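Local coordinates for protein Moesin/ezrin/radixin homolog 2 (Drosophila melanogaster, PDB 7EDR) that probably couples membrane proteins to the cell cortex and to growth-control signalling, as the fly Merlin, a FERM-domain relative of ezrin, radixin and moesin, at residues Leu156-Gly159 / Val160-Tyr164; Val109-Ser112 / Ile113-Asp117; Gln165-Pro168 / Glu169-Glu172. All coordinates share one frame; numbering follows the deposited sequence.

Contact 1 of 3, residues Leu156-Gly159 / Val160-Tyr164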
ATOM      1  N   LEU C 156       7.920 -36.291  17.889  1.00 26.43           N
ATOM      2  CA  LEU C 156       8.057 -35.512  19.086  1.00 26.54           C
ATOM      3  C   LEU C 156       9.523 -35.285  19.404  1.00 31.25           C
ATOM      4  O   LEU C 156      10.352 -36.179  19.188  1.00 32.98           O
ATOM      5  CB  LEU C 156       7.368 -36.209  20.267  1.00 28.93           C
ATOM      6  CG  LEU C 156       5.853 -36.313  20.089  1.00 26.02           C
ATOM      7  CD1 LEU C 156       5.190 -37.034  21.272  1.00 25.57           C
ATOM      8  CD2 LEU C 156       5.237 -34.917  19.864  1.00 19.75           C
ATOM      9  N   PRO C 157       9.878 -34.095  19.882  1.00 28.65           N
ATOM     10  CA  PRO C 157      11.229 -33.889  20.416  1.00 31.64           C
ATOM     11  C   PRO C 157      11.551 -34.926  21.490  1.00 34.37           C
ATOM     12  O   PRO C 157      10.724 -35.240  22.354  1.00 31.51           O
ATOM     13  CB  PRO C 157      11.166 -32.473  21.007  1.00 32.36           C
ATOM     14  CG  PRO C 157       9.985 -31.830  20.392  1.00 26.28           C
ATOM     15  CD  PRO C 157       9.019 -32.910  20.032  1.00 25.54           C
ATOM     16  N   LYS C 158      12.772 -35.458  21.446  1.00 36.52           N
ATOM     17  CA  LYS C 158      13.162 -36.440  22.455  1.00 36.38           C
ATOM     18  C   LYS C 158      13.069 -35.872  23.868  1.00 34.82           C
ATOM     19  O   LYS C 158      12.749 -36.608  24.807  1.00 32.50           O
ATOM     20  CB  LYS C 158      14.570 -36.962  22.181  1.00 33.71           C
ATOM     21  CG  LYS C 158      15.016 -37.998  23.190  1.00 43.94           C
ATOM     22  CD  LYS C 158      16.147 -38.876  22.677  1.00 47.41           C
ATOM     23  CE  LYS C 158      16.332 -40.085  23.586  1.00 46.51           C
ATOM     24  NZ  LYS C 158      16.747 -39.671  24.964  1.00 45.88           N
ATOM     25  N   GLY C 159      13.322 -34.572  24.041  1.00 30.84           N
ATOM     26  CA  GLY C 159      13.147 -33.964  25.348  1.00 26.19           C
ATOM     27  C   GLY C 159      11.719 -34.001  25.849  1.00 33.06           C
ATOM     28  O   GLY C 159      11.485 -33.886  27.062  1.00 38.49           O
ATOM     29  N   VAL C 160      10.750 -34.130  24.947  1.00 34.39           N
ATOM     30  CA  VAL C 160       9.369 -34.299  25.379  1.00 33.90           C
ATOM     31  C   VAL C 160       9.144 -35.714  25.889  1.00 30.27           C
ATOM     32  O   VAL C 160       8.706 -35.922  27.024  1.00 30.35           O
ATOM     33  CB  VAL C 160       8.401 -33.944  24.239  1.00 29.54           C
ATOM     34  CG1 VAL C 160       6.960 -34.329  24.616  1.00 30.76           C
ATOM     35  CG2 VAL C 160       8.484 -32.485  23.977  1.00 28.92           C
ATOM     36  N   THR C 161       9.467 -36.706  25.064  1.00 28.05           N
ATOM     37  CA  THR C 161       9.146 -38.082  25.414  1.00 33.83           C
ATOM     38  C   THR C 161       9.979 -38.591  26.593  1.00 36.31           C
ATOM     39  O   THR C 161       9.491 -39.427  27.361  1.00 38.52           O
ATOM     40  CB  THR C 161       9.303 -38.978  24.182  1.00 30.94           C
ATOM     41  OG1 THR C 161      10.610 -38.809  23.620  1.00 26.84           O
ATOM     42  CG2 THR C 161       8.257 -38.610  23.135  1.00 28.87           C
ATOM     43  N   ASP C 162      11.214 -38.098  26.770  1.00 33.69           N
ATOM     44  CA  ASP C 162      12.008 -38.433  27.955  1.00 33.50           C
ATOM     45  C   ASP C 162      11.389 -37.917  29.242  1.00 34.70           C
ATOM     46  O   ASP C 162      11.690 -38.439  30.318  1.00 40.39           O
ATOM     47  CB  ASP C 162      13.420 -37.841  27.876  1.00 35.28           C
ATOM     48  CG  ASP C 162      14.264 -38.442  26.771  1.00 39.22           C
ATOM     49  OD1 ASP C 162      15.275 -37.810  26.420  1.00 43.49           O
ATOM     50  OD2 ASP C 162      13.927 -39.522  26.245  1.00 44.11           O
ATOM     51  N   GLN C 163      10.562 -36.891  29.156  1.00 36.04           N
ATOM     52  CA  GLN C 163      10.015 -36.192  30.306  1.00 38.24           C
ATOM     53  C   GLN C 163       8.826 -36.914  30.933  1.00 35.44           C
ATOM     54  O   GLN C 163       8.395 -36.546  32.034  1.00 37.32           O
ATOM     55  CB  GLN C 163       9.613 -34.789  29.844  1.00 34.27           C
ATOM     56  CG  GLN C 163       9.474 -33.733  30.888  1.00 41.87           C
ATOM     57  CD  GLN C 163       9.316 -32.378  30.239  1.00 41.75           C
ATOM     58  OE1 GLN C 163       9.877 -32.136  29.161  1.00 39.88           O
ATOM     59  NE2 GLN C 163       8.546 -31.496  30.870  1.00 39.37           N
ATOM     60  N   TYR C 164       8.278 -37.924  30.267  1.00 33.99           N
ATOM     61  CA  TYR C 164       7.039 -38.540  30.716  1.00 36.58           C
ATOM     62  C   TYR C 164       7.157 -40.055  30.720  1.00 35.63           C
ATOM     63  O   TYR C 164       7.840 -40.646  29.877  1.00 31.68           O
ATOM     64  CB  TYR C 164       5.854 -38.132  29.840  1.00 33.82           C
ATOM     65  CG  TYR C 164       5.486 -36.684  29.992  1.00 35.17           C
ATOM     66  CD1 TYR C 164       6.161 -35.689  29.273  1.00 35.76           C
ATOM     67  CD2 TYR C 164       4.465 -36.299  30.859  1.00 33.91           C
ATOM     68  CE1 TYR C 164       5.826 -34.350  29.417  1.00 34.50           C
ATOM     69  CE2 TYR C 164       4.116 -34.960  31.003  1.00 40.65           C
ATOM     70  CZ  TYR C 164       4.800 -33.994  30.278  1.00 37.45           C
ATOM     71  OH  TYR C 164       4.453 -32.681  30.436  1.00 41.97           O
TER
HETATM   72  O   HOH W   1      10.795 -38.702  20.803  1.00 38.02           O

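Contact 2 of 3, residues Val109-Ser112 / Ile113-Asp117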
ATOM      1  N   VAL C 109      11.630 -24.867  10.118  1.00 20.73           N
ATOM      2  CA  VAL C 109      11.213 -24.629  11.494  1.00 20.92           C
ATOM      3  C   VAL C 109      10.900 -25.946  12.199  1.00 24.89           C
ATOM      4  O   VAL C 109      11.249 -26.139  13.374  1.00 26.04           O
ATOM      5  CB  VAL C 109      10.009 -23.668  11.532  1.00 21.55           C
ATOM      6  CG1 VAL C 109       9.435 -23.643  12.927  1.00 16.59           C
ATOM      7  CG2 VAL C 109      10.425 -22.242  11.095  1.00 18.55           C
ATOM      8  N   LYS C 110      10.237 -26.873  11.500  1.00 24.77           N
ATOM      9  CA  LYS C 110       9.893 -28.142  12.129  1.00 24.49           C
ATOM     10  C   LYS C 110      11.148 -28.905  12.533  1.00 28.11           C
ATOM     11  O   LYS C 110      11.198 -29.494  13.622  1.00 31.84           O
ATOM     12  CB  LYS C 110       8.996 -28.987  11.212  1.00 24.23           C
ATOM     13  CG  LYS C 110       8.709 -30.404  11.751  1.00 23.04           C
ATOM     14  CD  LYS C 110       7.456 -31.044  11.159  1.00 22.34           C
ATOM     15  CE  LYS C 110       7.658 -31.491   9.714  1.00 25.34           C
ATOM     16  NZ  LYS C 110       8.927 -32.232   9.550  1.00 30.16           N
ATOM     17  N   GLN C 111      12.199 -28.864  11.710  1.00 24.96           N
ATOM     18  CA  GLN C 111      13.422 -29.548  12.127  1.00 30.20           C
ATOM     19  C   GLN C 111      14.094 -28.855  13.306  1.00 30.22           C
ATOM     20  O   GLN C 111      14.701 -29.531  14.143  1.00 33.07           O
ATOM     21  CB  GLN C 111      14.414 -29.688  10.974  1.00 27.99           C
ATOM     22  CG  GLN C 111      15.381 -30.851  11.224  1.00 33.77           C
ATOM     23  CD  GLN C 111      14.687 -32.095  11.882  1.00 53.40           C
ATOM     24  OE1 GLN C 111      15.076 -32.531  12.992  1.00 54.31           O
ATOM     25  NE2 GLN C 111      13.669 -32.667  11.193  1.00 42.79           N
ATOM     26  N   SER C 112      14.007 -27.523  13.384  1.00 29.34           N
ATOM     27  CA  SER C 112      14.445 -26.797  14.576  1.00 28.96           C
ATOM     28  C   SER C 112      13.801 -27.373  15.821  1.00 30.86           C
ATOM     29  O   SER C 112      14.462 -27.578  16.843  1.00 30.01           O
ATOM     30  CB  SER C 112      14.065 -25.319  14.470  1.00 22.81           C
ATOM     31  OG  SER C 112      15.013 -24.618  13.715  1.00 40.88           O
ATOM     32  N   ILE C 113      12.490 -27.617  15.742  1.00 26.65           N
ATOM     33  CA  ILE C 113      11.728 -28.065  16.893  1.00 27.41           C
ATOM     34  C   ILE C 113      12.034 -29.530  17.202  1.00 30.53           C
ATOM     35  O   ILE C 113      12.388 -29.881  18.332  1.00 27.10           O
ATOM     36  CB  ILE C 113      10.234 -27.817  16.632  1.00 28.93           C
ATOM     37  CG1 ILE C 113       9.991 -26.293  16.576  1.00 28.85           C
ATOM     38  CG2 ILE C 113       9.394 -28.522  17.671  1.00 27.88           C
ATOM     39  CD1 ILE C 113       8.590 -25.851  16.228  1.00 19.85           C
ATOM     40  N   LEU C 114      11.943 -30.397  16.192  1.00 30.36           N
ATOM     41  CA  LEU C 114      12.175 -31.825  16.405  1.00 30.73           C
ATOM     42  C   LEU C 114      13.573 -32.093  16.948  1.00 36.78           C
ATOM     43  O   LEU C 114      13.767 -32.996  17.770  1.00 37.15           O
ATOM     44  CB  LEU C 114      11.963 -32.587  15.099  1.00 24.28           C
ATOM     45  CG  LEU C 114      10.641 -33.325  14.947  1.00 31.14           C
ATOM     46  CD1 LEU C 114       9.562 -32.761  15.873  1.00 27.93           C
ATOM     47  CD2 LEU C 114      10.216 -33.263  13.496  1.00 24.22           C
ATOM     48  N   SER C 115      14.562 -31.323  16.502  1.00 33.41           N
ATOM     49  CA  SER C 115      15.932 -31.469  16.977  1.00 30.88           C
ATOM     50  C   SER C 115      16.205 -30.663  18.239  1.00 32.44           C
ATOM     51  O   SER C 115      17.323 -30.728  18.768  1.00 29.71           O
ATOM     52  CB  SER C 115      16.901 -31.029  15.888  1.00 32.24           C
ATOM     53  OG  SER C 115      16.930 -29.613  15.845  1.00 36.10           O
ATOM     54  N   MET C 116      15.221 -29.885  18.703  1.00 28.84           N
ATOM     55  CA  MET C 116      15.292 -29.067  19.908  1.00 35.45           C
ATOM     56  C   MET C 116      16.280 -27.910  19.784  1.00 36.25           C
ATOM     57  O   MET C 116      16.745 -27.386  20.804  1.00 35.85           O
ATOM     58  CB  MET C 116      15.619 -29.913  21.145  1.00 28.36           C
ATOM     59  CG  MET C 116      14.703 -31.132  21.288  1.00 39.50           C
ATOM     60  SD  MET C 116      15.289 -32.325  22.507  1.00 44.52           S
ATOM     61  CE  MET C 116      15.132 -31.374  24.018  1.00 30.63           C
ATOM     62  N   ASP C 117      16.623 -27.495  18.560  1.00 31.59           N
ATOM     63  CA  ASP C 117      17.341 -26.234  18.403  1.00 29.47           C
ATOM     64  C   ASP C 117      16.581 -25.113  19.089  1.00 30.91           C
ATOM     65  O   ASP C 117      17.183 -24.228  19.699  1.00 37.07           O
ATOM     66  CB  ASP C 117      17.544 -25.896  16.926  1.00 33.18           C
ATOM     67  CG  ASP C 117      18.538 -26.818  16.231  1.00 40.55           C
ATOM     68  OD1 ASP C 117      19.285 -27.553  16.916  1.00 38.48           O
ATOM     69  OD2 ASP C 117      18.583 -26.791  14.983  1.00 49.27           O
TER

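Contact 3 of 3, residues Gln165-Pro168 / Glu169-Glu172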
ATOM      1  N   GLN C 165       6.467 -40.666  31.691  1.00 35.89           N
ATOM      2  CA  GLN C 165       6.316 -42.117  31.792  1.00 34.86           C
ATOM      3  C   GLN C 165       5.168 -42.543  30.891  1.00 34.12           C
ATOM      4  O   GLN C 165       4.039 -42.778  31.331  1.00 35.71           O
ATOM      5  CB  GLN C 165       6.050 -42.530  33.232  1.00 42.38           C
ATOM      6  CG  GLN C 165       7.270 -42.975  33.966  1.00 50.92           C
ATOM      7  CD  GLN C 165       7.527 -44.435  33.764  1.00 55.87           C
ATOM      8  OE1 GLN C 165       8.419 -44.820  32.999  1.00 61.38           O
ATOM      9  NE2 GLN C 165       6.749 -45.272  34.456  1.00 53.59           N
ATOM     10  N   MET C 166       5.465 -42.634  29.598  1.00 28.32           N
ATOM     11  CA  MET C 166       4.459 -42.975  28.603  1.00 23.33           C
ATOM     12  C   MET C 166       5.146 -43.754  27.495  1.00 27.03           C
ATOM     13  O   MET C 166       6.341 -43.577  27.248  1.00 26.35           O
ATOM     14  CB  MET C 166       3.771 -41.730  28.037  1.00 24.48           C
ATOM     15  CG  MET C 166       2.877 -40.992  29.013  1.00 30.12           C
ATOM     16  SD  MET C 166       2.440 -39.328  28.420  1.00 33.52           S
ATOM     17  CE  MET C 166       1.948 -39.735  26.743  1.00 26.82           C
ATOM     18  N   THR C 167       4.403 -44.644  26.867  1.00 25.30           N
ATOM     19  CA  THR C 167       4.961 -45.399  25.763  1.00 27.77           C
ATOM     20  C   THR C 167       4.773 -44.615  24.480  1.00 29.98           C
ATOM     21  O   THR C 167       3.916 -43.728  24.408  1.00 29.50           O
ATOM     22  CB  THR C 167       4.269 -46.764  25.635  1.00 28.62           C
ATOM     23  OG1 THR C 167       2.925 -46.578  25.163  1.00 26.86           O
ATOM     24  CG2 THR C 167       4.245 -47.491  26.972  1.00 26.54           C
ATOM     25  N   PRO C 168       5.561 -44.916  23.449  1.00 28.50           N
ATOM     26  CA  PRO C 168       5.309 -44.309  22.134  1.00 26.68           C
ATOM     27  C   PRO C 168       3.870 -44.446  21.662  1.00 31.57           C
ATOM     28  O   PRO C 168       3.342 -43.513  21.038  1.00 31.51           O
ATOM     29  CB  PRO C 168       6.280 -45.065  21.220  1.00 22.45           C
ATOM     30  CG  PRO C 168       7.414 -45.421  22.125  1.00 20.74           C
ATOM     31  CD  PRO C 168       6.788 -45.737  23.456  1.00 24.59           C
ATOM     32  N   GLU C 169       3.204 -45.565  21.963  1.00 29.50           N
ATOM     33  CA  GLU C 169       1.842 -45.757  21.471  1.00 30.15           C
ATOM     34  C   GLU C 169       0.865 -44.843  22.185  1.00 31.75           C
ATOM     35  O   GLU C 169      -0.158 -44.451  21.606  1.00 27.46           O
ATOM     36  CB  GLU C 169       1.409 -47.212  21.645  1.00 30.11           C
ATOM     37  CG  GLU C 169       2.192 -48.197  20.778  1.00 35.65           C
ATOM     38  CD  GLU C 169       3.628 -48.498  21.281  1.00 39.62           C
ATOM     39  OE1 GLU C 169       4.024 -48.112  22.418  1.00 33.30           O
ATOM     40  OE2 GLU C 169       4.369 -49.144  20.511  1.00 47.29           O
ATOM     41  N   MET C 170       1.157 -44.512  23.447  1.00 29.45           N
ATOM     42  CA  MET C 170       0.303 -43.594  24.183  1.00 27.59           C
ATOM     43  C   MET C 170       0.421 -42.186  23.620  1.00 29.25           C
ATOM     44  O   MET C 170      -0.583 -41.468  23.505  1.00 24.47           O
ATOM     45  CB  MET C 170       0.665 -43.614  25.670  1.00 26.81           C
ATOM     46  CG  MET C 170       0.115 -44.802  26.427  1.00 26.00           C
ATOM     47  SD  MET C 170       0.989 -45.156  27.971  1.00 29.03           S
ATOM     48  CE  MET C 170       0.329 -43.888  29.073  1.00 19.66           C
ATOM     49  N   TRP C 171       1.644 -41.775  23.264  1.00 26.31           N
ATOM     50  CA  TRP C 171       1.818 -40.501  22.565  1.00 31.45           C
ATOM     51  C   TRP C 171       1.107 -40.516  21.212  1.00 29.43           C
ATOM     52  O   TRP C 171       0.342 -39.599  20.884  1.00 25.78           O
ATOM     53  CB  TRP C 171       3.302 -40.199  22.378  1.00 31.12           C
ATOM     54  CG  TRP C 171       4.062 -39.750  23.599  1.00 26.27           C
ATOM     55  CD1 TRP C 171       5.062 -40.425  24.226  1.00 25.70           C
ATOM     56  CD2 TRP C 171       3.915 -38.504  24.305  1.00 27.95           C
ATOM     57  NE1 TRP C 171       5.537 -39.692  25.292  1.00 29.39           N
ATOM     58  CE2 TRP C 171       4.853 -38.508  25.361  1.00 27.13           C
ATOM     59  CE3 TRP C 171       3.079 -37.393  24.153  1.00 27.85           C
ATOM     60  CZ2 TRP C 171       4.984 -37.442  26.260  1.00 27.77           C
ATOM     61  CZ3 TRP C 171       3.206 -36.324  25.063  1.00 29.76           C
ATOM     62  CH2 TRP C 171       4.147 -36.366  26.099  1.00 27.99           C
ATOM     63  N   GLU C 172       1.339 -41.566  20.416  1.00 31.53           N
ATOM     64  CA  GLU C 172       0.727 -41.653  19.093  1.00 29.64           C
ATOM     65  C   GLU C 172      -0.793 -41.538  19.164  1.00 28.60           C
ATOM     66  O   GLU C 172      -1.409 -40.880  18.320  1.00 29.23           O
ATOM     67  CB  GLU C 172       1.151 -42.955  18.410  1.00 26.43           C
ATOM     68  CG  GLU C 172       2.646 -42.995  18.068  1.00 33.12           C
ATOM     69  CD  GLU C 172       3.231 -44.404  17.980  1.00 40.76           C
ATOM     70  OE1 GLU C 172       4.475 -44.524  18.102  1.00 36.84           O
ATOM     71  OE2 GLU C 172       2.464 -45.382  17.776  1.00 42.57           O
TER
HETATM   72  O   HOH W   2       7.574 -41.054  26.493  1.00 27.87           O

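Contact 1 of 3, residues Leu156-Gly159 / Val160-Tyr164
Pro-157 takes the N-cap position of the one-turn helix 158-161, and its carbonyl O receives Val-160 N at 2.8 Å from above the carbonyl plane, along with a weak bond from Thr-161 N. One residue further on, Asp-162 N reaches Lys-158 O at 2.9 Å in a nearly straight bond (165°), and a type I turn runs from Thr-161 to Tyr-164. Lys-158 and Asp-162 also form a salt bridge: Lys-158 NZ approaches Asp-162 OD1 at 2.8 Å on the syn side, close to the carboxylate plane, and holds OD2 more weakly. The ammonium group gets there because the lysine chain, otherwise extended, bends at its last torsion (chi4 -63°). On the buried side, Val-160 CG2 lies beside the ring of Pro-157, 3.9 Å from CG, the two pointing the same way. Thr-161 divides its branches: CG2 packs on Leu-156 CB at 3.8 Å, whereas OG1 shares a water with Leu-156 O. Within the turn, the backbone of Gln-163 is hydrogen-bonded to the chain of another protein. Leu-156, Val-160 and Thr-161 rest on Trp-171 of helix 168-179, while Pro-157 and Val-160 touch Ser-125 of helix 122-137.

Contact 2 of 3, residues Val109-Ser112 / Ile113-Asp117
Ile-113 folds back along the last turns of helix 99-114 onto Val-109, the residue whose carbonyl O accepts its backbone N at 3.1 Å. Its CB starts out beside Lys-110 O; CG1, placed opposite the residue's own carbonyl carbon (chi1 -67°), then passes 3.4 Å from Val-109 O, and the terminal CD1 finishes against Val-109 CG1 at 4.1 Å. The two side chains form one apolar patch on the inner face of the helix, met by Leu-195 and Tyr-194 of helix 187-198 and by Leu-128 of helix 122-137. Lys-110 and Leu-114 run side by side in the same direction: the lysine's aliphatic CG lies 3.7 Å from Leu-114 CD2, and Leu-114 N makes an almost linear bond (177°) to Lys-110 O. The polar end of the helix is built round Gln-111 O, which is gripped twice by one residue, by Ser-115 N at 3.0 Å and by Ser-115 OG at 2.8 Å. The serine hydroxyl can turn back on this carbonyl because it stands between its own N and carbonyl carbon (chi1 77°). Met-116, with a positive phi, bonds through N to Ile-113 O at 2.9 Å, and Asp-117 N comes to 2.8 Å from Ser-112 O. This is a Schellman motif, closing a long helix of the all-helical central lobe of the FERM domain.

Contact 3 of 3, residues Gln165-Pro168 / Glu169-Glu172
A methionine sulfur, that of Met-170, occupies the acceptor place in the capping box that opens helix 168-179. Thr-167 is the N-cap. Its OG1 accepts from Met-170 N at 3.2 Å, and in return Thr-167 N points almost straight at Met-170 SD, a weak bond of 3.6 Å. The hydroxyl faces the helix because it sits between the backbone N and carbonyl carbon of its own residue (chi1 70°), which leaves Thr-167 CG2 alongside the same sulfur. Regular helical bonding follows at once, from Trp-171 N to Thr-167 O and from Glu-172 N to Pro-168 O, the latter at 2.9 Å. The carboxylate of Glu-172 lies beside Pro-168, and its OE1 is hydrogen-bonded to Gly-152 N.

The second methionine, Met-166, makes a Met-aromatic contact with Trp-171. Its side chain meets the indole at about a right angle, and the bend at chi3 (48°) lays the terminal methyl over the ring face, with CE 3.5 Å from the centroid of the six-membered ring, a CH-pi approach. Met-166 SD follows over the same ring, 4.1 Å from its centroid. Nearer the backbone, Met-166 CG touches Met-170 CE at 3.9 Å, so the two methionines cross and join the cap to the aromatic packing. Gln-165, just before them, is hydrogen-bonded through its backbone to the chain of another protein. At the indole edge, in the plane of the ring, Trp-171 NE1 donates to a water whose oxygen lies 2.7 Å away.

All three contacts belong to the helical central lobe of the FERM domain, and contact 1 touches both of the others. On one side, Met-116 of contact 2 reaches the start of helix 158-161, with its SD 3.4 Å from Gly-159 N. On the other, the Trp-171 indole of contact 3 packs against contact 1: CE3 lies 3.6 Å from Leu-156 CD1, and Tyr-164 meets the indole edge-to-face. The centre of contact 1 lies about 13 Å from that of contact 2 and about 10 Å from that of contact 3. Contacts 2 and 3 do not touch (nearest atoms about 11 Å apart). Contact 1 passes into contact 3 at residues 163-165, where another protein chain binds.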